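Local coordinates for pollen-specific leucine-rich repeat extensin-like protein 1 (Arabidopsis thaliana, PDB 6TME) that probably acts at the pollen cell wall, where leucine-rich repeat extensins are thought to bind peptide signals through their repeat domain and link wall to growth control, at residues G248-V260 and G272-V284. Sequence-based numbering, arbitrary orientation.
Sequences GCLPNEIGSLNNV and GSLPSTLSGLANV. With NAG (2-acetamido-2-deoxy-beta-D-glucopyranose), chain G.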
loop_
_atom_site.group_PDB
_atom_site.type_symbol
_atom_site.label_atom_id
_atom_site.label_comp_id
_atom_site.label_asym_id
_atom_site.label_seq_id
_atom_site.Cartn_x
_atom_site.Cartn_y
_atom_site.Cartn_z
ATOM N N GLY A 248 -16.988 -0.847 -14.746
ATOM C CA GLY A 248 -16.702 -0.033 -15.907
ATOM C C GLY A 248 -15.543 -0.632 -16.691
ATOM O O GLY A 248 -15.023 -1.718 -16.396
ATOM N N CYS A 249 -15.145 0.102 -17.719
ATOM C CA CYS A 249 -14.023 -0.289 -18.552
ATOM C C CYS A 249 -12.735 0.296 -17.999
ATOM O O CYS A 249 -12.745 1.325 -17.324
ATOM C CB CYS A 249 -14.230 0.194 -19.989
ATOM S SG CYS A 249 -15.718 -0.453 -20.777
ATOM N N LEU A 250 -11.623 -0.367 -18.300
ATOM C CA LEU A 250 -10.315 0.193 -17.999
ATOM C C LEU A 250 -10.130 1.481 -18.789
ATOM O O LEU A 250 -10.375 1.494 -19.998
ATOM C CB LEU A 250 -9.212 -0.794 -18.364
ATOM C CG LEU A 250 -9.063 -1.961 -17.395
ATOM C CD1 LEU A 250 -7.838 -2.812 -17.735
ATOM C CD2 LEU A 250 -8.992 -1.435 -15.955
ATOM N N PRO A 251 -9.725 2.580 -18.162
ATOM C CA PRO A 251 -9.436 3.776 -18.954
ATOM C C PRO A 251 -8.178 3.575 -19.775
ATOM O O PRO A 251 -7.175 3.057 -19.278
ATOM C CB PRO A 251 -9.262 4.883 -17.899
ATOM C CG PRO A 251 -8.976 4.175 -16.623
ATOM C CD PRO A 251 -9.717 2.860 -16.713
ATOM N N ASN A 252 -8.242 3.987 -21.050
ATOM C CA ASN A 252 -7.077 3.929 -21.928
ATOM C C ASN A 252 -5.881 4.670 -21.342
ATOM O O ASN A 252 -4.741 4.396 -21.732
ATOM C CB ASN A 252 -7.399 4.521 -23.313
ATOM C CG ASN A 252 -8.673 3.935 -23.948
ATOM O OD1 ASN A 252 -8.999 2.754 -23.795
ATOM N ND2 ASN A 252 -9.382 4.772 -24.688
ATOM N N GLU A 253 -6.121 5.610 -20.425
ATOM C CA GLU A 253 -5.042 6.395 -19.835
ATOM C C GLU A 253 -4.086 5.538 -19.024
ATOM O O GLU A 253 -2.955 5.972 -18.776
ATOM C CB GLU A 253 -5.624 7.512 -18.965
ATOM C CG GLU A 253 -6.347 8.618 -19.749
ATOM C CD GLU A 253 -7.744 8.204 -20.239
ATOM O OE1 GLU A 253 -8.182 7.062 -19.960
ATOM O OE2 GLU A 253 -8.413 9.028 -20.902
ATOM N N ILE A 254 -4.501 4.328 -18.626
ATOM C CA ILE A 254 -3.579 3.396 -17.981
ATOM C C ILE A 254 -2.301 3.222 -18.792
ATOM O O ILE A 254 -1.216 3.039 -18.227
ATOM C CB ILE A 254 -4.272 2.044 -17.729
ATOM C CG1 ILE A 254 -5.388 2.220 -16.692
ATOM C CG2 ILE A 254 -3.269 1.012 -17.218
ATOM C CD1 ILE A 254 -6.258 0.987 -16.496
ATOM N N GLY A 255 -2.395 3.303 -20.117
ATOM C CA GLY A 255 -1.226 3.107 -20.953
ATOM C C GLY A 255 -0.153 4.170 -20.817
ATOM O O GLY A 255 0.953 3.969 -21.326
ATOM N N SER A 256 -0.445 5.290 -20.160
ATOM C CA SER A 256 0.583 6.288 -19.909
ATOM C C SER A 256 1.502 5.938 -18.741
ATOM O O SER A 256 2.506 6.628 -18.548
ATOM C CB SER A 256 -0.069 7.652 -19.649
ATOM O OG SER A 256 -1.181 7.822 -20.503
ATOM N N LEU A 257 1.205 4.885 -17.975
ATOM C CA LEU A 257 1.990 4.548 -16.777
ATOM C C LEU A 257 3.245 3.756 -17.153
ATOM O O LEU A 257 3.443 2.605 -16.770
ATOM C CB LEU A 257 1.128 3.784 -15.786
ATOM C CG LEU A 257 -0.048 4.655 -15.342
ATOM C CD1 LEU A 257 -1.080 3.846 -14.562
ATOM C CD2 LEU A 257 0.488 5.824 -14.537
ATOM N N ASN A 258 4.131 4.419 -17.883
ATOM C CA ASN A 258 5.255 3.717 -18.491
ATOM C C ASN A 258 6.321 3.275 -17.487
ATOM O O ASN A 258 7.216 2.515 -17.868
ATOM C CB ASN A 258 5.887 4.586 -19.582
ATOM C CG ASN A 258 6.255 5.956 -19.081
ATOM O OD1 ASN A 258 5.863 6.344 -17.984
ATOM N ND2 ASN A 258 7.018 6.698 -19.872
ATOM N N ASN A 259 6.249 3.688 -16.227
ATOM C CA ASN A 259 7.178 3.178 -15.217
ATOM C C ASN A 259 6.570 2.104 -14.322
ATOM O O ASN A 259 7.240 1.642 -13.398
ATOM C CB ASN A 259 7.727 4.324 -14.352
ATOM C CG ASN A 259 8.701 5.216 -15.123
ATOM O OD1 ASN A 259 9.521 4.731 -15.906
ATOM N ND2 ASN A 259 8.607 6.523 -14.907
ATOM N N VAL A 260 5.336 1.678 -14.589
ATOM C CA VAL A 260 4.677 0.667 -13.763
ATOM C C VAL A 260 5.326 -0.700 -13.968
ATOM O O VAL A 260 5.548 -1.136 -15.100
ATOM C CB VAL A 260 3.178 0.630 -14.093
ATOM C CG1 VAL A 260 2.588 -0.735 -13.800
ATOM C CG2 VAL A 260 2.447 1.713 -13.302
ATOM N N GLY A 272 -15.728 -4.743 -20.701
ATOM C CA GLY A 272 -15.066 -4.239 -21.876
ATOM C C GLY A 272 -13.861 -5.067 -22.274
ATOM O O GLY A 272 -13.586 -6.161 -21.763
ATOM N N SER A 273 -13.138 -4.517 -23.229
ATOM C CA SER A 273 -11.900 -5.100 -23.711
ATOM C C SER A 273 -10.716 -4.429 -23.041
ATOM O O SER A 273 -10.800 -3.301 -22.557
ATOM C CB SER A 273 -11.784 -4.962 -25.232
ATOM O OG SER A 273 -12.988 -5.352 -25.856
ATOM N N LEU A 274 -9.617 -5.153 -22.992
ATOM C CA LEU A 274 -8.371 -4.536 -22.592
ATOM C C LEU A 274 -8.080 -3.407 -23.567
ATOM O O LEU A 274 -8.224 -3.596 -24.780
ATOM C CB LEU A 274 -7.228 -5.547 -22.593
ATOM C CG LEU A 274 -7.470 -6.682 -21.613
ATOM C CD1 LEU A 274 -6.275 -7.622 -21.538
ATOM C CD2 LEU A 274 -7.820 -6.106 -20.239
ATOM N N PRO A 275 -7.736 -2.220 -23.090
ATOM C CA PRO A 275 -7.394 -1.148 -24.022
ATOM C C PRO A 275 -6.082 -1.453 -24.723
ATOM O O PRO A 275 -5.129 -1.940 -24.112
ATOM C CB PRO A 275 -7.292 0.093 -23.126
ATOM C CG PRO A 275 -7.185 -0.423 -21.749
ATOM C CD PRO A 275 -7.882 -1.735 -21.710
ATOM N N SER A 276 -6.054 -1.169 -26.028
ATOM C CA SER A 276 -4.839 -1.349 -26.814
ATOM C C SER A 276 -3.713 -0.443 -26.341
ATOM O O SER A 276 -2.544 -0.737 -26.603
ATOM C CB SER A 276 -5.133 -1.098 -28.302
ATOM O OG SER A 276 -5.867 0.108 -28.470
ATOM N N THR A 277 -4.043 0.650 -25.652
ATOM C CA THR A 277 -3.040 1.530 -25.059
ATOM C C THR A 277 -2.150 0.821 -24.042
ATOM O O THR A 277 -1.101 1.365 -23.676
ATOM C CB THR A 277 -3.732 2.717 -24.385
ATOM O OG1 THR A 277 -4.808 2.241 -23.567
ATOM C CG2 THR A 277 -4.289 3.671 -25.429
ATOM N N LEU A 278 -2.529 -0.372 -23.579
ATOM C CA LEU A 278 -1.684 -1.062 -22.615
ATOM C C LEU A 278 -0.327 -1.424 -23.194
ATOM O O LEU A 278 0.555 -1.836 -22.433
ATOM C CB LEU A 278 -2.387 -2.310 -22.080
ATOM C CG LEU A 278 -3.588 -2.012 -21.183
ATOM C CD1 LEU A 278 -4.367 -3.266 -20.882
ATOM C CD2 LEU A 278 -3.136 -1.382 -19.897
ATOM N N SER A 279 -0.121 -1.253 -24.504
ATOM C CA SER A 279 1.216 -1.472 -25.045
ATOM C C SER A 279 2.195 -0.405 -24.585
ATOM O O SER A 279 3.402 -0.576 -24.770
ATOM C CB SER A 279 1.186 -1.526 -26.574
ATOM O OG SER A 279 0.743 -0.304 -27.139
ATOM N N GLY A 280 1.707 0.681 -23.989
ATOM C CA GLY A 280 2.565 1.668 -23.370
ATOM C C GLY A 280 3.146 1.280 -22.027
ATOM O O GLY A 280 3.939 2.041 -21.468
ATOM N N LEU A 281 2.783 0.121 -21.476
ATOM C CA LEU A 281 3.325 -0.315 -20.190
ATOM C C LEU A 281 4.708 -0.937 -20.386
ATOM O O LEU A 281 4.946 -2.118 -20.134
ATOM C CB LEU A 281 2.365 -1.279 -19.511
ATOM C CG LEU A 281 0.985 -0.686 -19.219
ATOM C CD1 LEU A 281 0.110 -1.713 -18.510
ATOM C CD2 LEU A 281 1.098 0.619 -18.419
ATOM N N ALA A 282 5.640 -0.086 -20.828
ATOM C CA ALA A 282 6.952 -0.557 -21.259
ATOM C C ALA A 282 7.726 -1.254 -20.146
ATOM O O ALA A 282 8.694 -1.961 -20.436
ATOM C CB ALA A 282 7.763 0.619 -21.814
ATOM N N ASN A 283 7.331 -1.080 -18.887
ATOM C CA ASN A 283 8.073 -1.649 -17.767
ATOM C C ASN A 283 7.308 -2.709 -16.989
ATOM O O ASN A 283 7.868 -3.263 -16.037
ATOM C CB ASN A 283 8.509 -0.549 -16.784
ATOM C CG ASN A 283 9.863 0.048 -17.135
ATOM O OD1 ASN A 283 10.909 -0.589 -16.957
ATOM N ND2 ASN A 283 9.849 1.271 -17.661
ATOM N N VAL A 284 6.053 -2.999 -17.341
ATOM C CA VAL A 284 5.241 -3.831 -16.470
ATOM C C VAL A 284 5.834 -5.227 -16.415
ATOM O O VAL A 284 6.276 -5.778 -17.432
ATOM C CB VAL A 284 3.769 -3.838 -16.906
ATOM C CG1 VAL A 284 3.518 -4.755 -18.079
ATOM C CG2 VAL A 284 2.888 -4.228 -15.706
HETATM C C1 NAG G . 9.416 7.505 -15.587
HETATM C C2 NAG G . 8.617 8.796 -15.687
HETATM C C3 NAG G . 9.367 9.805 -16.542
HETATM C C4 NAG G . 10.762 10.028 -15.972
HETATM C C5 NAG G . 11.495 8.698 -15.781
HETATM C C6 NAG G . 12.802 8.856 -15.039
HETATM C C7 NAG G . 6.179 8.614 -15.456
HETATM C C8 NAG G . 6.391 8.972 -14.017
HETATM N N2 NAG G . 7.283 8.554 -16.214
HETATM O O4 NAG G . 11.515 10.865 -16.842
HETATM O O5 NAG G . 10.697 7.779 -15.014
HETATM O O6 NAG G . 13.161 7.659 -14.365
HETATM O O7 NAG G . 5.057 8.397 -15.913
HETATM O O HOH W 1 -12.045 -2.741 -20.082
HETATM O O HOH W 2 5.236 0.045 -17.390
#
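Thr277 meets Asn252 where the convex-side loops of two successive turns of a leucine-rich repeat solenoid, 248-260 and 272-284, each with a short 3-10 segment, pack together. Thr277 holds OG1 between its backbone N and carbonyl carbon (chi1 48°), which aims the hydroxyl at Asn252 O, 2.8 Å away and on a lone pair in the carbonyl plane; the same oxygen also takes Gly255 N of its own 3-10 turn. The ring of Pro275 lies across Leu250, CD 3.7 Å from its CB, while Asn252 OD1 abuts the CB edge of the Pro275 ring (3.2 Å). Inside, equivalent residues run side by side: Ile254 CG2 meets Leu278 CD2 at 3.6 Å, and Val260 CG1 lies beside Val284 CG2. Leu281 differs, its CD2 resting against both Ile254 O and Leu257 O. Gly255 and Gly280, with no CB, let the backbones approach, Gly255 CA lying 3.2 Å from Thr277 O as a CA-H...O contact. Cys249, disulfide-bonded to Cys364, flanks one end; at the other, Asn259 carries an N-linked glycan. Beside the glycan-bearing turn, the Asn283 amide is held from both ends: OD1 accepts from Lys307, and ND2 donates almost straight (173°) to Asn258 O at 2.9 Å, within the amide plane.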